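Local coordinates for protein alpha-amylase (Eisenia fetida, PDB 6M4K) that probably hydrolyses internal alpha-1,4-glucosidic linkages of starch-like polysaccharides, as a calcium-binding glycoside hydrolase of family 13, at residues A[259-264]-A[281-286]; A[333-338]-A[404-409]; A[388-393]-A[488-493]; A[398-403]-A[422-427]. All coordinates share one frame; numbering follows the deposited sequence. Where two conformers were deposited one is given.

The four contacts lie on the side of the TIM barrel that faces the C-terminal beta domain, away from the calcium site. Contact 1 is inside the catalytic domain. Contacts 2 and 3 join that domain to the beta domain. Contact 4 joins the end of helix 389-401 to the same beta sheet. Contacts 2 and 4 are the closest pair, with centres 8 Å apart; L333 O and H398 ND1 are 2.9 Å apart there, a probable hydrogen bond. Contacts 1 and 2 also touch, with centres 13 Å apart. Contacts 3 and 4 share helix 389-401, and their centres are 16 Å apart. Contacts 1 and 3 do not touch; their nearest atoms are about 12 Å apart.

Contact 1: residues A[259-264]-A[281-286]; sequences FKHGQN and VNFGEG
H261 and F283 meet where segment 259-264, the first part of helix 259-270, passes the loop 281-286; the nearest backbone approach is 7.7 Å, from H261 CA to G284 CA. Both segments belong to the TIM barrel. The helix follows barrel strand 255-257, and the loop lies on the way to the next strand, 295-297. No hydrogen bond crosses between the two segments, and side chains bridge the gap. F283 does most of this. Its CG is anti to the backbone N (chi1 -179°), and this carries the ring across to the helix. The far end of the ring meets the imidazole of H261. H261 ND1 lies in the plane of the F283 ring, at its edge, 3.5 Å from F283 CZ. The rings are oblique to each other, with planes at 57° and centroids 5.3 Å apart. The other nitrogen of the imidazole, NE2, is hydrogen-bonded to E332, which fixes the turn of the ring beside F283. W287 meets F283 edge-to-face. One turn along the helix from H261, N264 packs beside the same phenylalanine. Its amide O is held by Q289, while N264 CB sits at the ring edge, 4.1 Å from F283 CE1.

Contact 2: residues A[333-338]-A[404-409]; sequences LAWDYG and NPVSNW. With SO4 (sulfate ion), chain I.
W335 carries the tight part of this contact, against V406 and W409 of the C-terminal beta domain. V406 CG2 lies over one face of the indole in a CH-pi contact, 4.0 Å from the centroid of the six-membered ring and 17° off its normal. V406 CG1 comes down on W335 CZ3 from the same side, 3.7 Å away. The two tryptophans meet rim to rim with planes at 76°; W335 CZ3 and W409 CZ3 are 3.7 Å apart. The solvent side is looser. There D336 reaches N404 through a water that donates to D336 OD2 and to N404 O, the latter at 3.0 Å. Farther out, N408 N gives a hydrogen bond to O3 of a sulfate at 2.7 Å; the ion probably comes from the crystallisation liquor. W335 NE1 donates to F283 O. An alanine in place of W335 would probably open a gap beneath V406 and beside W409, and leave F283 O without that donor. The indole also stacks on F331 of helix 322-334 and meets F419 of strand 416-421 edge-to-face. The contact therefore sits between the end of that barrel helix and the sheet, with helix 389-401 packed against L333 and A334.

Contact 3: residues A[388-393]-A[488-493]; sequences WREMYN and GENPMI
E390 OE2 takes two firm partners, N490 ND2 and K326 NZ. N490 ND2 donates to E390 OE2 across the contact, at 2.8 Å and with an N-H...O angle of 160°. The bond uses the anti lone pair, away from OE1, and OE2 lies close to the amide plane of N490. The carboxylate and amide planes are 75° apart, so the two groups meet crosswise. K326 of helix 322-334 makes a salt bridge to the same OE2. It also bonds to N490 OD1, which ties both ends of the pair together and fixes the flip of the amide. R389 NH2 is 3.7 Å from E390 OE2, a long salt bridge of charges alone, since the oxygen lies well out of the guanidinium plane. R389 NE is hydrogen-bonded to I453 O. E390 reaches across by a bend at CB-CG (chi2 91°). A leucine in place of E390 would probably leave N490 ND2 without its acceptor and K326 without its carboxylate. The backbone of N490 is held as well, its N by N323 and its O by R470. P491 is the centre of an inverse gamma turn, closed by a weak 2.8 Å bond from M492 N to N490 O. The turn leads into strand 492-496. The arrangement belongs to the family 13 amylase architecture, in which an all-beta C-terminal domain packs against helices of the catalytic domain.

Contact 4: residues A[398-403]-A[422-427]; sequences HNVAIG and GNRGFI
R424 reaches over the last turn of helix 389-401 and wraps round the carbonyl of V400. Two conformers of R424 were deposited, and one is described here. R424 CB packs 4.1 Å from A401 CA. R424 CG comes next, 3.7 Å from V400 O, and R424 CD follows at 3.9 Å from the same oxygen. The chain bends at chi2 (-70°) and again at chi3, which curls it round the oxygen. NE then makes the main bond, R424 NE to V400 O at 2.9 Å, nearly straight at 171°. The oxygen lies in the guanidinium plane, at its edge. Seen from the carbonyl, NE is tilted 33° out of the C=O plane. R424 CZ lies beside the valine side chain, 3.8 Å from V400 CG1. At the tip, R424 NH2 adds a weak bond to V400 O at 3.4 Å and touches V400 CG1 at 3.6 Å. One carbonyl therefore takes two N-H groups of one arginine. V400 O lies near the C-terminal end of the helix, where a positive group is likely to be favoured. R424 and G425 both face R421, forming a classic beta bulge at the start of strand 425-430. Around the contact, A401 rests on R421 of strand 416-421 and V400 on H496 of strand 492-496. The helix end is thus set against three neighbouring strands of the antiparallel sheet.

Contact 1: residues A[259-264]-A[281-286]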
loop_
_atom_site.group_PDB
_atom_site.type_symbol
_atom_site.label_atom_id
_atom_site.label_comp_id
_atom_site.label_asym_id
_atom_site.label_seq_id
_atom_site.Cartn_x
_atom_site.Cartn_y
_atom_site.Cartn_z
ATOM N N PHE A 259 3.592 0.283 9.600
ATOM C CA PHE A 259 3.100 -1.078 9.782
ATOM C C PHE A 259 2.349 -1.269 11.099
ATOM O O PHE A 259 1.577 -2.227 11.231
ATOM C CB PHE A 259 4.261 -2.067 9.658
ATOM C CG PHE A 259 4.677 -2.330 8.240
ATOM C CD1 PHE A 259 5.566 -1.480 7.582
ATOM C CD2 PHE A 259 4.149 -3.414 7.549
ATOM C CE1 PHE A 259 5.932 -1.724 6.267
ATOM C CE2 PHE A 259 4.510 -3.660 6.233
ATOM C CZ PHE A 259 5.398 -2.817 5.590
ATOM N N LYS A 260 2.531 -0.381 12.078
ATOM C CA LYS A 260 1.744 -0.518 13.303
ATOM C C LYS A 260 0.262 -0.310 13.041
ATOM O O LYS A 260 -0.576 -0.852 13.761
ATOM C CB LYS A 260 2.214 0.476 14.370
ATOM C CG LYS A 260 3.633 0.231 14.857
ATOM C CD LYS A 260 4.133 1.413 15.699
ATOM C CE LYS A 260 5.573 1.204 16.169
ATOM N NZ LYS A 260 6.080 2.420 16.873
ATOM N N HIS A 261 -0.071 0.466 12.015
ATOM C CA HIS A 261 -1.462 0.802 11.723
ATOM C C HIS A 261 -2.274 -0.453 11.403
ATOM O O HIS A 261 -3.306 -0.722 12.031
ATOM C CB HIS A 261 -1.434 1.818 10.576
ATOM C CG HIS A 261 -2.743 2.094 9.913
ATOM N ND1 HIS A 261 -3.486 3.228 10.178
ATOM C CD2 HIS A 261 -3.391 1.440 8.921
ATOM C CE1 HIS A 261 -4.544 3.242 9.387
ATOM N NE2 HIS A 261 -4.508 2.169 8.615
ATOM N N GLY A 262 -1.806 -1.252 10.444
ATOM C CA GLY A 262 -2.528 -2.469 10.100
ATOM C C GLY A 262 -2.442 -3.533 11.178
ATOM O O GLY A 262 -3.372 -4.330 11.347
ATOM N N GLN A 263 -1.332 -3.570 11.918
ATOM C CA GLN A 263 -1.241 -4.478 13.053
ATOM C C GLN A 263 -2.307 -4.143 14.085
ATOM O O GLN A 263 -3.026 -5.031 14.566
ATOM C CB GLN A 263 0.155 -4.395 13.673
ATOM C CG GLN A 263 1.232 -5.112 12.874
ATOM C CD GLN A 263 1.232 -6.614 13.108
ATOM O OE1 GLN A 263 1.002 -7.083 14.224
ATOM N NE2 GLN A 263 1.487 -7.374 12.054
ATOM N N ASN A 264 -2.421 -2.858 14.432
ATOM C CA ASN A 264 -3.364 -2.434 15.460
ATOM C C ASN A 264 -4.806 -2.603 14.995
ATOM O O ASN A 264 -5.640 -3.153 15.724
ATOM C CB ASN A 264 -3.079 -0.990 15.893
ATOM C CG ASN A 264 -1.803 -0.864 16.731
ATOM O OD1 ASN A 264 -1.099 0.157 16.680
ATOM N ND2 ASN A 264 -1.514 -1.881 17.516
ATOM N N VAL A 281 -11.170 5.274 19.721
ATOM C CA VAL A 281 -11.546 6.669 19.945
ATOM C C VAL A 281 -10.376 7.624 19.718
ATOM O O VAL A 281 -10.565 8.753 19.250
ATOM C CB VAL A 281 -12.180 6.824 21.349
ATOM C CG1 VAL A 281 -11.183 6.468 22.449
ATOM C CG2 VAL A 281 -12.739 8.226 21.557
ATOM N N ASN A 282 -9.154 7.191 20.025
ATOM C CA ASN A 282 -7.963 8.020 19.874
ATOM C C ASN A 282 -6.968 7.414 18.885
ATOM O O ASN A 282 -5.757 7.661 18.977
ATOM C CB ASN A 282 -7.289 8.233 21.228
ATOM C CG ASN A 282 -6.704 6.945 21.791
ATOM O OD1 ASN A 282 -7.153 5.839 21.461
ATOM N ND2 ASN A 282 -5.680 7.083 22.632
ATOM N N PHE A 283 -7.450 6.620 17.936
ATOM C CA PHE A 283 -6.546 5.932 17.030
ATOM C C PHE A 283 -5.708 6.917 16.223
ATOM O O PHE A 283 -6.190 7.950 15.756
ATOM C CB PHE A 283 -7.324 5.040 16.072
ATOM C CG PHE A 283 -6.424 4.292 15.136
ATOM C CD1 PHE A 283 -5.635 3.257 15.607
ATOM C CD2 PHE A 283 -6.314 4.663 13.805
ATOM C CE1 PHE A 283 -4.764 2.581 14.758
ATOM C CE2 PHE A 283 -5.447 3.991 12.960
ATOM C CZ PHE A 283 -4.678 2.952 13.442
ATOM N N GLY A 284 -4.441 6.563 16.043
ATOM C CA GLY A 284 -3.527 7.360 15.253
ATOM C C GLY A 284 -2.207 7.485 15.970
ATOM O O GLY A 284 -1.735 6.531 16.596
ATOM N N GLU A 285 -1.623 8.686 15.898
ATOM C CA GLU A 285 -0.314 8.921 16.494
ATOM C C GLU A 285 -0.290 8.551 17.973
ATOM O O GLU A 285 0.729 8.059 18.469
ATOM C CB GLU A 285 0.081 10.389 16.293
ATOM C CG GLU A 285 1.503 10.731 16.730
ATOM C CD GLU A 285 1.882 12.173 16.437
ATOM O OE1 GLU A 285 1.072 12.906 15.827
ATOM O OE2 GLU A 285 3.009 12.565 16.810
ATOM N N GLY A 286 -1.401 8.758 18.684
ATOM C CA GLY A 286 -1.456 8.484 20.113
ATOM C C GLY A 286 -1.359 7.017 20.477
ATOM O O GLY A 286 -1.149 6.688 21.652
#

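Contact 2: residues A[333-338]-A[404-409]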
loop_
_atom_site.group_PDB
_atom_site.type_symbol
_atom_site.label_atom_id
_atom_site.label_comp_id
_atom_site.label_asym_id
_atom_site.label_seq_id
_atom_site.Cartn_x
_atom_site.Cartn_y
_atom_site.Cartn_z
ATOM N N LEU A 333 -10.638 4.455 6.019
ATOM C CA LEU A 333 -11.019 5.442 5.015
ATOM C C LEU A 333 -11.873 6.549 5.608
ATOM O O LEU A 333 -11.826 7.683 5.124
ATOM C CB LEU A 333 -11.770 4.755 3.871
ATOM C CG LEU A 333 -10.851 4.005 2.898
ATOM C CD1 LEU A 333 -11.658 3.079 2.011
ATOM C CD2 LEU A 333 -10.065 5.000 2.041
ATOM N N ALA A 334 -12.675 6.242 6.628
ATOM C CA ALA A 334 -13.514 7.252 7.257
ATOM C C ALA A 334 -12.752 8.102 8.257
ATOM O O ALA A 334 -13.189 9.220 8.553
ATOM C CB ALA A 334 -14.679 6.577 7.984
ATOM N N TRP A 335 -11.660 7.593 8.805
ATOM C CA TRP A 335 -10.851 8.294 9.788
ATOM C C TRP A 335 -9.998 9.349 9.086
ATOM O O TRP A 335 -10.040 9.516 7.867
ATOM C CB TRP A 335 -9.975 7.288 10.536
ATOM C CG TRP A 335 -9.526 7.642 11.929
ATOM C CD1 TRP A 335 -8.234 7.753 12.371
ATOM C CD2 TRP A 335 -10.360 7.849 13.074
ATOM N NE1 TRP A 335 -8.217 8.030 13.715
ATOM C CE2 TRP A 335 -9.511 8.096 14.169
ATOM C CE3 TRP A 335 -11.747 7.858 13.278
ATOM C CZ2 TRP A 335 -10.002 8.343 15.447
ATOM C CZ3 TRP A 335 -12.231 8.094 14.542
ATOM C CH2 TRP A 335 -11.365 8.344 15.611
ATOM N N ASP A 336 -9.232 10.102 9.873
ATOM C CA ASP A 336 -8.288 11.082 9.329
ATOM C C ASP A 336 -6.929 10.755 9.926
ATOM O O ASP A 336 -6.594 11.210 11.024
ATOM C CB ASP A 336 -8.717 12.505 9.643
ATOM C CG ASP A 336 -7.815 13.540 8.994
ATOM O OD1 ASP A 336 -7.030 13.171 8.095
ATOM O OD2 ASP A 336 -7.892 14.723 9.378
ATOM N N TYR A 337 -6.161 9.948 9.208
ATOM C CA TYR A 337 -4.849 9.528 9.667
ATOM C C TYR A 337 -4.093 8.867 8.523
ATOM O O TYR A 337 -4.431 7.756 8.084
ATOM C CB TYR A 337 -4.927 8.558 10.856
ATOM C CG TYR A 337 -3.561 8.053 11.284
ATOM C CD1 TYR A 337 -2.681 8.878 11.984
ATOM C CD2 TYR A 337 -3.137 6.767 10.960
ATOM C CE1 TYR A 337 -1.427 8.429 12.367
ATOM C CE2 TYR A 337 -1.892 6.314 11.331
ATOM C CZ TYR A 337 -1.030 7.145 12.022
ATOM O OH TYR A 337 0.202 6.654 12.378
ATOM N N GLY A 338 -3.061 9.544 8.026
ATOM C CA GLY A 338 -2.157 8.962 7.061
ATOM C C GLY A 338 -2.647 9.063 5.632
ATOM O O GLY A 338 -3.809 9.343 5.342
ATOM N N ASN A 404 -12.501 17.601 7.221
ATOM C CA ASN A 404 -13.357 17.756 8.381
ATOM C C ASN A 404 -12.797 16.966 9.555
ATOM O O ASN A 404 -12.210 15.895 9.371
ATOM C CB ASN A 404 -14.767 17.252 8.066
ATOM C CG ASN A 404 -15.510 18.168 7.132
ATOM O OD1 ASN A 404 -16.261 19.042 7.569
ATOM N ND2 ASN A 404 -15.309 17.978 5.832
ATOM N N PRO A 405 -12.955 17.463 10.775
ATOM C CA PRO A 405 -12.483 16.712 11.939
ATOM C C PRO A 405 -13.354 15.488 12.165
ATOM O O PRO A 405 -14.441 15.348 11.605
ATOM C CB PRO A 405 -12.652 17.710 13.085
ATOM C CG PRO A 405 -13.805 18.547 12.663
ATOM C CD PRO A 405 -13.656 18.700 11.164
ATOM N N VAL A 406 -12.845 14.587 12.999
ATOM C CA VAL A 406 -13.697 13.559 13.586
ATOM C C VAL A 406 -14.620 14.220 14.601
ATOM O O VAL A 406 -14.169 14.951 15.496
ATOM C CB VAL A 406 -12.849 12.461 14.239
ATOM C CG1 VAL A 406 -13.737 11.483 14.992
ATOM C CG2 VAL A 406 -12.061 11.721 13.176
ATOM N N SER A 407 -15.918 13.974 14.468
ATOM C CA SER A 407 -16.878 14.619 15.346
ATOM C C SER A 407 -17.952 13.622 15.739
ATOM O O SER A 407 -18.098 12.560 15.141
ATOM C CB SER A 407 -17.490 15.866 14.699
ATOM O OG SER A 407 -18.047 15.556 13.439
ATOM N N ASN A 408 -18.683 13.971 16.797
ATOM C CA ASN A 408 -19.833 13.178 17.229
ATOM C C ASN A 408 -19.473 11.714 17.457
ATOM O O ASN A 408 -20.209 10.805 17.073
ATOM C CB ASN A 408 -20.996 13.322 16.246
ATOM C CG ASN A 408 -21.588 14.713 16.264
ATOM O OD1 ASN A 408 -22.051 15.178 17.306
ATOM N ND2 ASN A 408 -21.532 15.408 15.132
ATOM N N TRP A 409 -18.314 11.484 18.073
ATOM C CA TRP A 409 -17.912 10.125 18.390
ATOM C C TRP A 409 -18.878 9.507 19.395
ATOM O O TRP A 409 -19.289 10.150 20.368
ATOM C CB TRP A 409 -16.493 10.094 18.971
ATOM C CG TRP A 409 -16.132 8.733 19.493
ATOM C CD1 TRP A 409 -16.424 8.222 20.730
ATOM C CD2 TRP A 409 -15.444 7.686 18.787
ATOM N NE1 TRP A 409 -15.957 6.943 20.840
ATOM C CE2 TRP A 409 -15.356 6.582 19.660
ATOM C CE3 TRP A 409 -14.895 7.575 17.501
ATOM C CZ2 TRP A 409 -14.736 5.394 19.300
ATOM C CZ3 TRP A 409 -14.284 6.395 17.147
ATOM C CH2 TRP A 409 -14.211 5.316 18.037
HETATM S S SO4 I . -17.773 16.873 18.812
HETATM O O1 SO4 I . -17.677 18.327 18.884
HETATM O O2 SO4 I . -18.399 16.362 20.027
HETATM O O3 SO4 I . -18.570 16.520 17.648
HETATM O O4 SO4 I . -16.432 16.310 18.680
HETATM O O HOH W 1 -9.717 15.369 10.984
#

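Contact 3: residues A[388-393]-A[488-493]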
loop_
_atom_site.group_PDB
_atom_site.type_symbol
_atom_site.label_atom_id
_atom_site.label_comp_id
_atom_site.label_asym_id
_atom_site.label_seq_id
_atom_site.Cartn_x
_atom_site.Cartn_y
_atom_site.Cartn_z
ATOM N N TRP A 388 -14.253 -3.309 -5.093
ATOM C CA TRP A 388 -15.366 -3.704 -4.238
ATOM C C TRP A 388 -16.173 -2.469 -3.873
ATOM O O TRP A 388 -15.606 -1.434 -3.511
ATOM C CB TRP A 388 -14.854 -4.343 -2.951
ATOM C CG TRP A 388 -14.114 -5.649 -3.097
ATOM C CD1 TRP A 388 -13.757 -6.282 -4.249
ATOM C CD2 TRP A 388 -13.639 -6.467 -2.025
ATOM N NE1 TRP A 388 -13.086 -7.459 -3.959
ATOM C CE2 TRP A 388 -13.005 -7.588 -2.596
ATOM C CE3 TRP A 388 -13.696 -6.359 -0.631
ATOM C CZ2 TRP A 388 -12.441 -8.598 -1.821
ATOM C CZ3 TRP A 388 -13.128 -7.358 0.136
ATOM C CH2 TRP A 388 -12.508 -8.463 -0.462
ATOM N N ARG A 389 -17.504 -2.583 -3.928
ATOM C CA ARG A 389 -18.349 -1.430 -3.630
ATOM C C ARG A 389 -18.069 -0.879 -2.238
ATOM O O ARG A 389 -18.062 0.343 -2.033
ATOM C CB ARG A 389 -19.835 -1.795 -3.770
ATOM C CG ARG A 389 -20.795 -0.623 -3.509
ATOM C CD ARG A 389 -22.252 -1.099 -3.433
ATOM N NE ARG A 389 -22.400 -1.934 -2.250
ATOM C CZ ARG A 389 -22.444 -3.259 -2.253
ATOM N NH1 ARG A 389 -22.416 -3.943 -3.394
ATOM N NH2 ARG A 389 -22.520 -3.897 -1.089
ATOM N N GLU A 390 -17.861 -1.762 -1.255
ATOM C CA GLU A 390 -17.601 -1.300 0.100
ATOM C C GLU A 390 -16.336 -0.455 0.156
ATOM O O GLU A 390 -16.257 0.496 0.946
ATOM C CB GLU A 390 -17.505 -2.492 1.052
ATOM C CG GLU A 390 -18.776 -3.362 1.112
ATOM C CD GLU A 390 -18.798 -4.518 0.113
ATOM O OE1 GLU A 390 -18.088 -4.486 -0.916
ATOM O OE2 GLU A 390 -19.539 -5.495 0.370
ATOM N N MET A 391 -15.361 -0.762 -0.699
ATOM C CA MET A 391 -14.133 0.025 -0.763
ATOM C C MET A 391 -14.339 1.317 -1.540
ATOM O O MET A 391 -14.064 2.402 -1.033
ATOM C CB MET A 391 -13.012 -0.782 -1.413
ATOM C CG MET A 391 -12.179 -1.564 -0.439
ATOM S SD MET A 391 -13.171 -2.716 0.531
ATOM C CE MET A 391 -11.889 -3.732 1.257
ATOM N N TYR A 392 -14.806 1.224 -2.785
ATOM C CA TYR A 392 -14.857 2.450 -3.577
ATOM C C TYR A 392 -15.893 3.435 -3.059
ATOM O O TYR A 392 -15.689 4.647 -3.170
ATOM C CB TYR A 392 -14.944 2.195 -5.085
ATOM C CG TYR A 392 -16.224 1.583 -5.627
ATOM C CD1 TYR A 392 -17.412 2.297 -5.660
ATOM C CD2 TYR A 392 -16.215 0.304 -6.164
ATOM C CE1 TYR A 392 -18.572 1.737 -6.182
ATOM C CE2 TYR A 392 -17.358 -0.257 -6.708
ATOM C CZ TYR A 392 -18.530 0.454 -6.699
ATOM O OH TYR A 392 -19.676 -0.122 -7.230
ATOM N N ASN A 393 -16.984 2.958 -2.450
ATOM C CA ASN A 393 -17.926 3.904 -1.863
ATOM C C ASN A 393 -17.376 4.530 -0.589
ATOM O O ASN A 393 -17.736 5.663 -0.254
ATOM C CB ASN A 393 -19.288 3.251 -1.637
ATOM C CG ASN A 393 -20.187 3.375 -2.850
ATOM O OD1 ASN A 393 -19.783 3.925 -3.876
ATOM N ND2 ASN A 393 -21.417 2.878 -2.738
ATOM N N GLY A 488 -23.539 -9.061 11.593
ATOM C CA GLY A 488 -23.390 -9.957 10.456
ATOM C C GLY A 488 -22.505 -9.430 9.342
ATOM O O GLY A 488 -21.547 -8.699 9.609
ATOM N N GLU A 489 -22.801 -9.819 8.099
ATOM C CA GLU A 489 -22.033 -9.342 6.952
ATOM C C GLU A 489 -22.300 -7.858 6.732
ATOM O O GLU A 489 -23.431 -7.389 6.894
ATOM C CB GLU A 489 -22.424 -10.128 5.699
ATOM C CG GLU A 489 -21.841 -9.582 4.394
ATOM C CD GLU A 489 -22.256 -10.391 3.180
ATOM O OE1 GLU A 489 -22.692 -11.550 3.352
ATOM O OE2 GLU A 489 -22.150 -9.866 2.052
ATOM N N ASN A 490 -21.256 -7.111 6.358
ATOM C CA ASN A 490 -21.317 -5.659 6.215
ATOM C C ASN A 490 -22.089 -4.978 7.352
ATOM O O ASN A 490 -23.058 -4.253 7.109
ATOM C CB ASN A 490 -21.854 -5.241 4.852
ATOM C CG ASN A 490 -20.890 -5.574 3.715
ATOM O OD1 ASN A 490 -19.714 -5.874 3.942
ATOM N ND2 ASN A 490 -21.382 -5.517 2.483
ATOM N N PRO A 491 -21.668 -5.188 8.617
ATOM C CA PRO A 491 -22.419 -4.689 9.774
ATOM C C PRO A 491 -22.084 -3.232 10.070
ATOM O O PRO A 491 -21.678 -2.858 11.176
ATOM C CB PRO A 491 -21.958 -5.638 10.882
ATOM C CG PRO A 491 -20.513 -5.875 10.529
ATOM C CD PRO A 491 -20.432 -5.884 9.023
ATOM N N MET A 492 -22.293 -2.383 9.071
ATOM C CA MET A 492 -21.946 -0.971 9.159
ATOM C C MET A 492 -22.871 -0.191 8.248
ATOM O O MET A 492 -23.324 -0.708 7.222
ATOM C CB MET A 492 -20.550 -0.690 8.608
ATOM C CG MET A 492 -19.443 -1.500 9.175
ATOM S SD MET A 492 -17.925 -0.995 8.365
ATOM C CE MET A 492 -18.108 -1.754 6.754
ATOM N N ILE A 493 -23.115 1.056 8.607
ATOM C CA ILE A 493 -23.864 1.978 7.770
ATOM C C ILE A 493 -23.023 3.231 7.633
ATOM O O ILE A 493 -22.537 3.759 8.635
ATOM C CB ILE A 493 -25.240 2.306 8.377
ATOM C CG1 ILE A 493 -26.155 1.081 8.297
ATOM C CG2 ILE A 493 -25.855 3.512 7.679
ATOM C CD1 ILE A 493 -27.534 1.320 8.881
#

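Contact 4: residues A[398-403]-A[422-427]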
loop_
_atom_site.group_PDB
_atom_site.type_symbol
_atom_site.label_atom_id
_atom_site.label_comp_id
_atom_site.label_asym_id
_atom_site.label_seq_id
_atom_site.Cartn_x
_atom_site.Cartn_y
_atom_site.Cartn_z
ATOM N N HIS A 398 -14.555 9.093 1.985
ATOM C CA HIS A 398 -13.297 9.737 2.352
ATOM C C HIS A 398 -13.108 11.047 1.602
ATOM O O HIS A 398 -12.723 12.060 2.196
ATOM C CB HIS A 398 -12.179 8.757 1.994
ATOM C CG HIS A 398 -10.786 9.289 2.156
ATOM N ND1 HIS A 398 -10.025 9.053 3.280
ATOM C CD2 HIS A 398 -9.995 9.982 1.304
ATOM C CE1 HIS A 398 -8.825 9.589 3.118
ATOM N NE2 HIS A 398 -8.792 10.181 1.937
ATOM N N ASN A 399 -13.385 11.050 0.296
ATOM C CA ASN A 399 -13.221 12.266 -0.494
ATOM C C ASN A 399 -14.215 13.337 -0.061
ATOM O O ASN A 399 -13.850 14.512 0.072
ATOM C CB ASN A 399 -13.394 11.953 -1.987
ATOM C CG ASN A 399 -12.294 11.059 -2.545
ATOM O OD1 ASN A 399 -11.176 11.029 -2.035
ATOM N ND2 ASN A 399 -12.616 10.336 -3.605
ATOM N N VAL A 400 -15.473 12.950 0.177
ATOM C CA VAL A 400 -16.495 13.909 0.599
ATOM C C VAL A 400 -16.147 14.497 1.963
ATOM O O VAL A 400 -16.396 15.680 2.229
ATOM C CB VAL A 400 -17.885 13.239 0.582
ATOM C CG1 VAL A 400 -18.925 14.094 1.317
ATOM C CG2 VAL A 400 -18.320 12.965 -0.853
ATOM N N ALA A 401 -15.572 13.686 2.842
ATOM C CA ALA A 401 -15.282 14.060 4.219
ATOM C C ALA A 401 -13.990 14.851 4.375
ATOM O O ALA A 401 -13.725 15.350 5.474
ATOM C CB ALA A 401 -15.175 12.791 5.063
ATOM N N ILE A 402 -13.182 14.958 3.312
ATOM C CA ILE A 402 -11.824 15.494 3.418
ATOM C C ILE A 402 -11.810 16.848 4.125
ATOM O O ILE A 402 -12.633 17.727 3.856
ATOM C CB ILE A 402 -11.160 15.537 2.027
ATOM C CG1 ILE A 402 -9.638 15.595 2.152
ATOM C CG2 ILE A 402 -11.674 16.690 1.210
ATOM C CD1 ILE A 402 -8.950 14.285 1.778
ATOM N N GLY A 403 -10.876 17.005 5.055
ATOM C CA GLY A 403 -10.693 18.265 5.754
ATOM C C GLY A 403 -11.599 18.494 6.943
ATOM O O GLY A 403 -11.462 19.524 7.615
ATOM N N GLY A 422 -17.233 16.217 10.427
ATOM C CA GLY A 422 -17.938 17.482 10.289
ATOM C C GLY A 422 -19.407 17.282 9.991
ATOM O O GLY A 422 -20.084 16.432 10.588
ATOM N N ASN A 423 -19.911 18.048 9.028
ATOM C CA ASN A 423 -21.280 17.902 8.548
ATOM C C ASN A 423 -21.351 17.184 7.205
ATOM O O ASN A 423 -22.328 17.350 6.470
ATOM C CB ASN A 423 -21.972 19.264 8.475
ATOM C CG ASN A 423 -21.384 20.156 7.408
ATOM O OD1 ASN A 423 -20.296 19.896 6.891
ATOM N ND2 ASN A 423 -22.092 21.231 7.080
ATOM N N ARG A 424 -20.348 16.365 6.884
ATOM C CA ARG A 424 -20.224 15.739 5.572
ATOM C C ARG A 424 -20.557 14.258 5.559
ATOM O O ARG A 424 -21.139 13.771 4.589
ATOM C CB ARG A 424 -18.800 15.928 5.048
ATOM C CG ARG A 424 -18.434 17.379 4.835
ATOM C CD ARG A 424 -19.185 17.953 3.659
ATOM N NE ARG A 424 -18.598 17.510 2.401
ATOM C CZ ARG A 424 -19.013 17.896 1.200
ATOM N NH1 ARG A 424 -20.033 18.736 1.080
ATOM N NH2 ARG A 424 -18.404 17.441 0.118
ATOM N N GLY A 425 -20.173 13.513 6.591
ATOM C CA GLY A 425 -20.429 12.084 6.580
ATOM C C GLY A 425 -20.494 11.517 7.977
ATOM O O GLY A 425 -20.032 12.131 8.937
ATOM N N PHE A 426 -21.065 10.319 8.079
ATOM C CA PHE A 426 -21.220 9.663 9.370
ATOM C C PHE A 426 -21.212 8.160 9.135
ATOM O O PHE A 426 -21.783 7.678 8.157
ATOM C CB PHE A 426 -22.523 10.113 10.058
ATOM C CG PHE A 426 -22.625 9.680 11.498
ATOM C CD1 PHE A 426 -22.061 10.442 12.501
ATOM C CD2 PHE A 426 -23.259 8.501 11.840
ATOM C CE1 PHE A 426 -22.143 10.046 13.833
ATOM C CE2 PHE A 426 -23.339 8.102 13.176
ATOM C CZ PHE A 426 -22.782 8.878 14.158
ATOM N N ILE A 427 -20.536 7.416 10.009
ATOM C CA ILE A 427 -20.445 5.969 9.876
ATOM C C ILE A 427 -20.740 5.329 11.228
ATOM O O ILE A 427 -20.309 5.834 12.270
ATOM C CB ILE A 427 -19.072 5.514 9.312
ATOM C CG1 ILE A 427 -19.046 4.000 9.086
ATOM C CG2 ILE A 427 -17.920 5.953 10.228
ATOM C CD1 ILE A 427 -17.876 3.521 8.253
#